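Local coordinates for protein peroxiredoxin PRX1, mitochondrial (Saccharomyces cerevisiae, PDB 5YKJ) that probably reduces hydrogen peroxide and other hydroperoxides in mitochondria, as a 1-Cys peroxiredoxin whose oxidised thiol is resolved through the glutathione and thioredoxin systems, at residues 99-103 against 114-119; 105-111 against 126-131; 180-186 against 208-213. All blocks are in the same frame, centred on the assembly; numbering follows the deposited sequence.

Contact 1 of 3, residues 99-103 against 114-119; sequences DTFRN and EGFKNI
The guanidinium of Arg-102 carries the ring of Phe-116 on one face. Phe-116 CE2 sits over its centre, 3.3 Å from Arg-102 CZ. The two planes are 42° apart, so the overlap is tilted and not a parallel stack. At the guanidinium edge lies the backbone of Lys-117: NH2 of Arg-102 bonds Lys-117 O at 3.2 Å, almost within the guanidinium plane. NE of the same arginine bonds Phe-116 O at 2.8 Å, somewhat out of that plane. Both donors stand above the carbonyl planes they reach. The side chain is extended from CG to NE, which brings it alongside Phe-116 and Lys-117. NH1 turns to Ser-123 OG, so three nitrogens fix the rotation of the group. The face of the Phe-116 ring turned toward the arginine also meets Arg-102 CD, near the rim. The Phe-101 ring has Thr-100 CG2 over one face, toward its rim, and Phe-116 CA at its edge.

Backbone bonds close the rest. Phe-101 O accepts Gly-115 N at 2.8 Å, in the carbonyl plane, and a weak bond from Phe-116 N. Thr-100 O meets Lys-117 CA in a CA-H...O contact of 3.2 Å, and a water links the same oxygen to Asn-118 N. Gly-115 has positive phi, at which a side chain would press on the preceding carbonyl. Residues 99-102 form a type I beta turn, with Arg-102 as N-cap of helix 103-107. This is a surface loop pairing at the start of that helix, within the thioredoxin-like fold of the AhpC/TSA family.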
loop_
_atom_site.group_PDB
_atom_site.type_symbol
_atom_site.label_atom_id
_atom_site.label_comp_id
_atom_site.label_asym_id
_atom_site.label_seq_id
_atom_site.Cartn_x
_atom_site.Cartn_y
_atom_site.Cartn_z
ATOM N N ASP A 99 6.325 -12.438 -10.638
ATOM C CA ASP A 99 7.512 -12.741 -9.882
ATOM C C ASP A 99 7.721 -14.241 -9.773
ATOM O O ASP A 99 7.751 -14.806 -8.748
ATOM C CB ASP A 99 7.364 -12.103 -8.504
ATOM C CG ASP A 99 8.688 -11.933 -7.781
ATOM O OD1 ASP A 99 9.653 -11.789 -8.434
ATOM O OD2 ASP A 99 8.669 -11.932 -6.577
ATOM N N THR A 100 7.930 -14.833 -10.927
ATOM C CA THR A 100 7.972 -16.235 -11.090
ATOM C C THR A 100 8.984 -16.934 -10.176
ATOM O O THR A 100 8.733 -17.973 -9.708
ATOM C CB THR A 100 8.404 -16.516 -12.540
ATOM O OG1 THR A 100 7.625 -15.744 -13.456
ATOM C CG2 THR A 100 8.355 -17.945 -12.831
ATOM N N PHE A 101 10.130 -16.301 -9.971
ATOM C CA PHE A 101 11.233 -16.852 -9.180
ATOM C C PHE A 101 11.480 -16.174 -7.814
ATOM O O PHE A 101 12.503 -16.320 -7.249
ATOM C CB PHE A 101 12.542 -16.968 -10.012
ATOM C CG PHE A 101 12.382 -17.764 -11.302
ATOM C CD1 PHE A 101 12.419 -19.098 -11.289
ATOM C CD2 PHE A 101 12.196 -17.160 -12.487
ATOM C CE1 PHE A 101 12.287 -19.850 -12.446
ATOM C CE2 PHE A 101 12.039 -17.887 -13.650
ATOM C CZ PHE A 101 12.080 -19.229 -13.600
ATOM N N ARG A 102 10.502 -15.416 -7.381
ATOM C CA ARG A 102 10.503 -14.739 -6.107
ATOM C C ARG A 102 11.563 -13.664 -5.983
ATOM O O ARG A 102 11.855 -13.272 -4.909
ATOM C CB ARG A 102 10.717 -15.706 -4.917
ATOM C CG ARG A 102 9.976 -16.970 -4.869
ATOM C CD ARG A 102 10.730 -17.953 -3.975
ATOM N NE ARG A 102 10.131 -19.237 -4.129
ATOM C CZ ARG A 102 9.785 -20.078 -3.189
ATOM N NH1 ARG A 102 10.020 -19.855 -1.927
ATOM N NH2 ARG A 102 9.211 -21.164 -3.575
ATOM N N ASN A 103 12.088 -13.211 -7.095
ATOM C CA ASN A 103 13.134 -12.226 -7.028
ATOM C C ASN A 103 12.696 -10.879 -6.382
ATOM O O ASN A 103 13.407 -10.307 -5.626
ATOM C CB ASN A 103 13.751 -11.980 -8.443
ATOM C CG ASN A 103 14.245 -13.248 -9.108
ATOM O OD1 ASN A 103 14.925 -13.980 -8.557
ATOM N ND2 ASN A 103 13.854 -13.454 -10.287
ATOM N N GLU A 114 15.803 -16.410 -3.319
ATOM C CA GLU A 114 15.206 -16.172 -4.610
ATOM C C GLU A 114 15.674 -17.265 -5.561
ATOM O O GLU A 114 16.568 -17.991 -5.247
ATOM C CB GLU A 114 15.589 -14.818 -5.169
ATOM C CG GLU A 114 17.080 -14.663 -5.277
ATOM C CD GLU A 114 17.541 -13.365 -5.857
ATOM O OE1 GLU A 114 18.717 -13.142 -5.726
ATOM O OE2 GLU A 114 16.786 -12.645 -6.417
ATOM N N GLY A 115 15.058 -17.331 -6.715
ATOM C CA GLY A 115 15.478 -18.272 -7.715
ATOM C C GLY A 115 14.708 -19.512 -7.962
ATOM O O GLY A 115 15.140 -20.353 -8.721
ATOM N N PHE A 116 13.564 -19.618 -7.303
ATOM C CA PHE A 116 12.710 -20.738 -7.533
ATOM C C PHE A 116 11.269 -20.423 -7.510
ATOM O O PHE A 116 10.815 -19.612 -6.780
ATOM C CB PHE A 116 12.971 -21.922 -6.637
ATOM C CG PHE A 116 13.309 -21.572 -5.262
ATOM C CD1 PHE A 116 14.535 -21.043 -5.001
ATOM C CD2 PHE A 116 12.451 -21.821 -4.243
ATOM C CE1 PHE A 116 14.899 -20.723 -3.751
ATOM C CE2 PHE A 116 12.791 -21.468 -2.962
ATOM C CZ PHE A 116 14.032 -20.946 -2.725
ATOM N N LYS A 117 10.585 -21.179 -8.326
ATOM C CA LYS A 117 9.206 -20.947 -8.486
ATOM C C LYS A 117 8.358 -21.493 -7.430
ATOM O O LYS A 117 8.771 -22.177 -6.542
ATOM C CB LYS A 117 8.710 -21.407 -9.823
ATOM C CG LYS A 117 9.440 -22.514 -10.386
ATOM C CD LYS A 117 8.895 -23.723 -9.709
ATOM C CE LYS A 117 8.507 -24.784 -10.731
ATOM N NZ LYS A 117 9.063 -24.571 -12.090
ATOM N N ASN A 118 7.112 -21.177 -7.622
ATOM C CA ASN A 118 6.144 -21.604 -6.726
ATOM C C ASN A 118 5.995 -23.098 -6.835
ATOM O O ASN A 118 5.597 -23.689 -7.788
ATOM C CB ASN A 118 4.778 -21.058 -7.106
ATOM C CG ASN A 118 3.852 -20.929 -5.928
ATOM O OD1 ASN A 118 3.784 -21.843 -5.079
ATOM N ND2 ASN A 118 3.183 -19.776 -5.833
ATOM N N ILE A 119 6.432 -23.637 -5.766
ATOM C CA ILE A 119 6.271 -24.951 -5.373
ATOM C C ILE A 119 5.265 -24.636 -4.250
ATOM O O ILE A 119 5.400 -23.687 -3.382
ATOM C CB ILE A 119 7.536 -25.520 -4.693
ATOM C CG1 ILE A 119 8.547 -25.941 -5.743
ATOM C CG2 ILE A 119 7.223 -26.679 -3.780
ATOM C CD1 ILE A 119 7.914 -26.508 -6.962
HETATM O O HOH W 1 6.312 -19.440 -9.540
HETATM O O HOH W 2 16.081 -9.621 -6.348
#

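Contact 2 of 3, residues 105-111 against 126-131; sequences AFLYDMV and TVRSVF
Met-110 fills the centre of this contact, its SD 3.7 Å from Ser-129 CB. The sulfur also takes a weak hydrogen bond from Ser-129 N. It stands at the rim of the Phe-131 ring as well, 5.4 Å from the centroid and 81° off the normal, an edge-on Met-aromatic contact. The chain bends at chi3 (-76°), which brings Met-110 CE to 4.2 Å from Val-127 CG1. Tyr-108 comes at Phe-131 from another direction. Its edge meets the face of the phenylalanine in a T-shaped pair, with centroids 5.2 Å apart and Tyr-108 CD2 above the ring centre. An alanine in place of Phe-131 would probably leave the edge of Tyr-108 and the sulfur of Met-110 without their shared partner and open a gap between them. Beside the methionine, Val-127 CG2 packs against Val-111 CG1 at 3.7 Å and reaches Ala-105 CB. Where the contact meets solvent, Thr-126 OG1 donates to Met-110 O at 2.6 Å, nearly along the C=O axis.

The second shell sets these groups. A Schellman motif ends helix 103-107: Met-110 N bonds Ala-105 O and Asp-109 N bonds Phe-106 O. That turn probably helps to set Met-110 toward residues 126-131. An inverse gamma turn centred on Val-127 leads into strand 129-133. Tyr-108 OH is held by Pro-9 O, and Ser-129 OG by Thr-144 OG1. On the reverse side of the chain, Arg-128 makes a salt bridge with Glu-47.

Cohesion here is mainly apolar, from sulfur, two aromatic rings and aliphatic groups. One short hydroxyl bond secures a carbonyl oxygen at the margin, and the buried polar ends find partners outside the two segments.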
loop_
_atom_site.group_PDB
_atom_site.type_symbol
_atom_site.label_atom_id
_atom_site.label_comp_id
_atom_site.label_asym_id
_atom_site.label_seq_id
_atom_site.Cartn_x
_atom_site.Cartn_y
_atom_site.Cartn_z
ATOM N N ALA A 105 9.984 -10.455 -4.468
ATOM C CA ALA A 105 9.585 -10.746 -3.108
ATOM C C ALA A 105 10.791 -10.751 -2.180
ATOM O O ALA A 105 10.733 -10.313 -1.116
ATOM C CB ALA A 105 8.906 -12.106 -3.055
ATOM N N PHE A 106 11.873 -11.318 -2.683
ATOM C CA PHE A 106 13.136 -11.391 -1.983
ATOM C C PHE A 106 13.704 -9.993 -1.749
ATOM O O PHE A 106 14.115 -9.670 -0.687
ATOM C CB PHE A 106 14.115 -12.285 -2.774
ATOM C CG PHE A 106 15.493 -12.424 -2.157
ATOM C CD1 PHE A 106 15.712 -13.081 -0.986
ATOM C CD2 PHE A 106 16.563 -11.900 -2.815
ATOM C CE1 PHE A 106 16.968 -13.170 -0.478
ATOM C CE2 PHE A 106 17.814 -12.017 -2.311
ATOM C CZ PHE A 106 18.019 -12.645 -1.143
ATOM N N LEU A 107 13.620 -9.178 -2.794
ATOM C CA LEU A 107 14.091 -7.819 -2.723
ATOM C C LEU A 107 13.326 -7.012 -1.655
ATOM O O LEU A 107 13.831 -6.125 -1.095
ATOM C CB LEU A 107 13.973 -7.143 -4.086
ATOM C CG LEU A 107 14.253 -5.666 -4.193
ATOM C CD1 LEU A 107 15.742 -5.421 -4.003
ATOM C CD2 LEU A 107 13.817 -5.168 -5.547
ATOM N N TYR A 108 12.093 -7.409 -1.454
ATOM C CA TYR A 108 11.233 -6.759 -0.486
ATOM C C TYR A 108 11.170 -7.425 0.889
ATOM O O TYR A 108 10.340 -7.129 1.650
ATOM C CB TYR A 108 9.841 -6.414 -1.083
ATOM C CG TYR A 108 9.837 -5.103 -1.817
ATOM C CD1 TYR A 108 10.410 -4.997 -3.051
ATOM C CD2 TYR A 108 9.278 -3.977 -1.249
ATOM C CE1 TYR A 108 10.460 -3.788 -3.709
ATOM C CE2 TYR A 108 9.325 -2.772 -1.893
ATOM C CZ TYR A 108 9.900 -2.684 -3.125
ATOM O OH TYR A 108 9.924 -1.503 -3.732
ATOM N N ASP A 109 12.110 -8.337 1.080
ATOM C CA ASP A 109 12.328 -9.040 2.333
ATOM C C ASP A 109 11.229 -9.991 2.814
ATOM O O ASP A 109 11.192 -10.330 3.950
ATOM C CB ASP A 109 12.681 -8.051 3.449
ATOM C CG ASP A 109 14.086 -7.464 3.315
ATOM O OD1 ASP A 109 14.954 -8.064 2.777
ATOM O OD2 ASP A 109 14.305 -6.379 3.796
ATOM N N MET A 110 10.380 -10.396 1.900
ATOM C CA MET A 110 9.322 -11.308 2.243
ATOM C C MET A 110 9.711 -12.784 2.249
ATOM O O MET A 110 9.011 -13.572 2.804
ATOM C CB MET A 110 8.114 -11.087 1.383
ATOM C CG MET A 110 7.545 -9.750 1.657
ATOM S SD MET A 110 6.052 -9.407 0.630
ATOM C CE MET A 110 6.742 -9.027 -1.007
ATOM N N VAL A 111 10.840 -13.114 1.631
ATOM C CA VAL A 111 11.376 -14.461 1.607
ATOM C C VAL A 111 12.904 -14.344 1.776
ATOM O O VAL A 111 13.438 -13.337 1.520
ATOM C CB VAL A 111 11.054 -15.264 0.358
ATOM C CG1 VAL A 111 9.583 -15.557 0.284
ATOM C CG2 VAL A 111 11.523 -14.559 -0.901
ATOM N N THR A 126 4.698 -16.082 3.551
ATOM C CA THR A 126 5.075 -14.747 4.009
ATOM C C THR A 126 5.000 -13.656 2.939
ATOM O O THR A 126 5.217 -12.529 3.222
ATOM C CB THR A 126 6.476 -14.755 4.656
ATOM O OG1 THR A 126 7.373 -15.395 3.784
ATOM C CG2 THR A 126 6.479 -15.533 5.917
ATOM N N VAL A 127 4.670 -14.053 1.724
ATOM C CA VAL A 127 4.581 -13.078 0.622
ATOM C C VAL A 127 3.199 -12.456 0.662
ATOM O O VAL A 127 2.369 -12.709 -0.109
ATOM C CB VAL A 127 4.873 -13.729 -0.707
ATOM C CG1 VAL A 127 4.856 -12.675 -1.802
ATOM C CG2 VAL A 127 6.250 -14.350 -0.647
ATOM N N ARG A 128 3.026 -11.664 1.685
ATOM C CA ARG A 128 1.750 -11.093 2.003
ATOM C C ARG A 128 1.753 -9.662 2.519
ATOM O O ARG A 128 0.790 -9.221 3.035
ATOM C CB ARG A 128 1.085 -11.960 3.089
ATOM C CG ARG A 128 0.321 -13.156 2.587
ATOM C CD ARG A 128 -0.911 -12.744 1.811
ATOM N NE ARG A 128 -1.993 -12.303 2.671
ATOM C CZ ARG A 128 -3.140 -11.796 2.247
ATOM N NH1 ARG A 128 -3.380 -11.677 0.978
ATOM N NH2 ARG A 128 -4.060 -11.430 3.097
ATOM N N SER A 129 2.872 -9.008 2.383
ATOM C CA SER A 129 2.962 -7.652 2.857
ATOM C C SER A 129 2.356 -6.630 1.924
ATOM O O SER A 129 2.302 -6.813 0.787
ATOM C CB SER A 129 4.408 -7.275 3.185
ATOM O OG SER A 129 4.948 -8.130 4.130
ATOM N N VAL A 130 1.905 -5.553 2.531
ATOM C CA VAL A 130 1.396 -4.408 1.818
ATOM C C VAL A 130 2.281 -3.223 2.218
ATOM O O VAL A 130 2.480 -2.994 3.331
ATOM C CB VAL A 130 -0.085 -4.066 2.130
ATOM C CG1 VAL A 130 -0.539 -2.815 1.373
ATOM C CG2 VAL A 130 -0.976 -5.199 1.695
ATOM N N PHE A 131 2.810 -2.542 1.225
ATOM C CA PHE A 131 3.649 -1.398 1.463
ATOM C C PHE A 131 3.012 -0.121 0.889
ATOM O O PHE A 131 2.677 -0.113 -0.234
ATOM C CB PHE A 131 5.027 -1.594 0.762
ATOM C CG PHE A 131 5.755 -2.873 1.114
ATOM C CD1 PHE A 131 5.483 -4.073 0.478
ATOM C CD2 PHE A 131 6.750 -2.877 2.076
ATOM C CE1 PHE A 131 6.141 -5.212 0.804
ATOM C CE2 PHE A 131 7.409 -4.057 2.384
ATOM C CZ PHE A 131 7.113 -5.177 1.727
#

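Contact 3 of 3, residues 180-186 against 208-213; sequences ADDVIIP and LRFTKS
Val-183 and Thr-211 form the hydrogen-bonded pair of a short antiparallel strand pairing in the C-terminal region, where strand 208-211 is central in a small three-stranded sheet. Backbone bonds come first. Val-183 N reaches Thr-211 O at 3.0 Å and Thr-211 N reaches Val-183 O at 2.9 Å. Ile-185 N adds a third bond, to Arg-209 O.

The apolar contacts divide between the two faces. On one, Ile-184 and Phe-210 lie side by side, and CG1 of the isoleucine stands over the ring in a CH-pi contact, 4.0 Å from its centroid. With its CG beside the backbone N (chi1 -69°), the Phe-210 ring lies under that branch. Ile-184 CD1 also meets Leu-208 CD1. On the other face, Val-183 CG2 touches Thr-211 CG2, and helix 191-198 covers Thr-211 through Phe-198. Ile-185 CG2 lies over one face of the Arg-209 guanidinium, off its centre.

Polar groups work at both ends. Arg-209 NH1 bonds Val-189 O and Asn-191 OD1. A water joins Ile-185 O to Arg-209 N and NE. At the other end, a further water donates to Ala-180 O at 2.6 Å and accepts from Lys-212 NZ at 3.0 Å.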
loop_
_atom_site.group_PDB
_atom_site.type_symbol
_atom_site.label_atom_id
_atom_site.label_comp_id
_atom_site.label_asym_id
_atom_site.label_seq_id
_atom_site.Cartn_x
_atom_site.Cartn_y
_atom_site.Cartn_z
ATOM N N ALA A 180 -12.169 14.588 8.692
ATOM C CA ALA A 180 -12.926 15.711 9.267
ATOM C C ALA A 180 -12.846 15.687 10.783
ATOM O O ALA A 180 -13.251 16.602 11.398
ATOM C CB ALA A 180 -14.380 15.871 8.800
ATOM N N ASP A 181 -12.264 14.646 11.372
ATOM C CA ASP A 181 -12.083 14.625 12.796
ATOM C C ASP A 181 -10.907 15.565 13.157
ATOM O O ASP A 181 -10.085 15.886 12.359
ATOM C CB ASP A 181 -11.742 13.245 13.347
ATOM C CG ASP A 181 -12.896 12.253 13.332
ATOM O OD1 ASP A 181 -13.990 12.586 13.047
ATOM O OD2 ASP A 181 -12.616 11.119 13.630
ATOM N N ASP A 182 -10.876 15.976 14.393
ATOM C CA ASP A 182 -9.806 16.808 14.860
ATOM C C ASP A 182 -8.471 16.037 14.807
ATOM O O ASP A 182 -8.414 14.861 14.979
ATOM C CB ASP A 182 -10.038 17.304 16.297
ATOM C CG ASP A 182 -11.245 18.224 16.437
ATOM O OD1 ASP A 182 -11.709 18.733 15.446
ATOM O OD2 ASP A 182 -11.712 18.350 17.564
ATOM N N VAL A 183 -7.426 16.785 14.583
ATOM C CA VAL A 183 -6.066 16.321 14.489
ATOM C C VAL A 183 -5.215 16.851 15.646
ATOM O O VAL A 183 -5.628 17.662 16.403
ATOM C CB VAL A 183 -5.432 16.683 13.144
ATOM C CG1 VAL A 183 -6.113 15.974 11.989
ATOM C CG2 VAL A 183 -5.452 18.175 12.891
ATOM N N ILE A 184 -4.007 16.338 15.719
ATOM C CA ILE A 184 -3.085 16.666 16.769
ATOM C C ILE A 184 -1.855 17.438 16.297
ATOM O O ILE A 184 -1.331 17.155 15.294
ATOM C CB ILE A 184 -2.652 15.393 17.507
ATOM C CG1 ILE A 184 -3.810 14.728 18.198
ATOM C CG2 ILE A 184 -1.580 15.682 18.532
ATOM C CD1 ILE A 184 -3.625 13.244 18.400
ATOM N N ILE A 185 -1.445 18.429 17.066
ATOM C CA ILE A 185 -0.312 19.219 16.718
ATOM C C ILE A 185 0.915 18.473 17.177
ATOM O O ILE A 185 0.972 18.072 18.238
ATOM C CB ILE A 185 -0.430 20.639 17.344
ATOM C CG1 ILE A 185 -1.692 21.302 16.851
ATOM C CG2 ILE A 185 0.764 21.496 16.973
ATOM C CD1 ILE A 185 -2.031 22.599 17.566
ATOM N N PRO A 186 1.890 18.307 16.286
ATOM C CA PRO A 186 3.088 17.592 16.655
ATOM C C PRO A 186 3.827 18.333 17.780
ATOM O O PRO A 186 3.885 19.488 17.874
ATOM C CB PRO A 186 3.930 17.587 15.365
ATOM C CG PRO A 186 3.003 17.839 14.283
ATOM C CD PRO A 186 1.955 18.743 14.888
ATOM N N LEU A 208 -0.325 16.852 24.135
ATOM C CA LEU A 208 -1.510 16.423 23.461
ATOM C C LEU A 208 -2.486 17.577 23.277
ATOM O O LEU A 208 -3.242 17.884 24.123
ATOM C CB LEU A 208 -2.183 15.294 24.230
ATOM C CG LEU A 208 -3.423 14.685 23.617
ATOM C CD1 LEU A 208 -3.157 13.993 22.296
ATOM C CD2 LEU A 208 -4.042 13.694 24.578
ATOM N N ARG A 209 -2.389 18.173 22.096
ATOM C CA ARG A 209 -3.196 19.305 21.680
ATOM C C ARG A 209 -3.975 19.042 20.401
ATOM O O ARG A 209 -3.402 18.867 19.405
ATOM C CB ARG A 209 -2.311 20.535 21.498
ATOM C CG ARG A 209 -1.438 20.842 22.704
ATOM C CD ARG A 209 -0.213 21.662 22.335
ATOM N NE ARG A 209 0.689 20.935 21.475
ATOM C CZ ARG A 209 1.768 21.405 20.895
ATOM N NH1 ARG A 209 2.172 22.650 21.050
ATOM N NH2 ARG A 209 2.471 20.619 20.119
ATOM N N PHE A 210 -5.289 19.079 20.504
ATOM C CA PHE A 210 -6.171 18.886 19.362
ATOM C C PHE A 210 -6.563 20.210 18.675
ATOM O O PHE A 210 -6.805 21.160 19.306
ATOM C CB PHE A 210 -7.441 18.135 19.742
ATOM C CG PHE A 210 -7.224 16.696 20.103
ATOM C CD1 PHE A 210 -7.315 15.731 19.160
ATOM C CD2 PHE A 210 -6.986 16.320 21.390
ATOM C CE1 PHE A 210 -7.151 14.427 19.472
ATOM C CE2 PHE A 210 -6.779 15.010 21.710
ATOM C CZ PHE A 210 -6.878 14.064 20.754
ATOM N N THR A 211 -6.637 20.167 17.366
ATOM C CA THR A 211 -7.015 21.335 16.603
ATOM C C THR A 211 -7.897 20.863 15.493
ATOM O O THR A 211 -7.861 19.735 15.133
ATOM C CB THR A 211 -5.805 22.105 16.105
ATOM O OG1 THR A 211 -6.217 23.328 15.558
ATOM C CG2 THR A 211 -5.053 21.318 15.042
ATOM N N LYS A 212 -8.704 21.752 14.973
ATOM C CA LYS A 212 -9.621 21.385 13.922
ATOM C C LYS A 212 -8.968 21.140 12.604
ATOM O O LYS A 212 -7.936 21.624 12.310
ATOM C CB LYS A 212 -10.736 22.408 13.755
ATOM C CG LYS A 212 -11.837 22.373 14.787
ATOM C CD LYS A 212 -12.927 21.369 14.477
ATOM C CE LYS A 212 -13.579 21.589 13.126
ATOM N NZ LYS A 212 -14.641 20.601 12.867
ATOM N N SER A 213 -9.624 20.284 11.830
ATOM C CA SER A 213 -9.162 19.950 10.515
ATOM C C SER A 213 -9.938 20.832 9.603
ATOM O O SER A 213 -9.406 21.713 8.959
ATOM C CB SER A 213 -9.536 18.536 10.136
ATOM O OG SER A 213 -8.626 18.075 9.182
HETATM O O HOH W 3 -12.107 18.642 13.058
HETATM O O HOH W 4 -15.108 18.383 10.942
HETATM O O HOH W 5 0.150 18.003 20.841
#

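Contacts 1 and 2 are neighbours, with centres 12 Å apart, and their segments alternate along the chain. They share helix 103-107: Asp-99 OD2 of contact 1 probably bonds Ala-105 N of contact 2 at 2.9 Å. Glu-114 also packs on Phe-106. Contact 1 is at the surface and contact 2 is buried. Contact 2 probably borders the active site: Arg-128 has a salt bridge to Glu-47, close in sequence to the oxidised Cys-44, consistent with the active-site arginine of peroxiredoxins. Contact 3 is separate, on the opposite side of the chain's centre. Its centre is 34 Å from that of contact 2 and 46 Å from that of contact 1. The side chain of Ile-185 there is about 8 Å from a bound sodium ion.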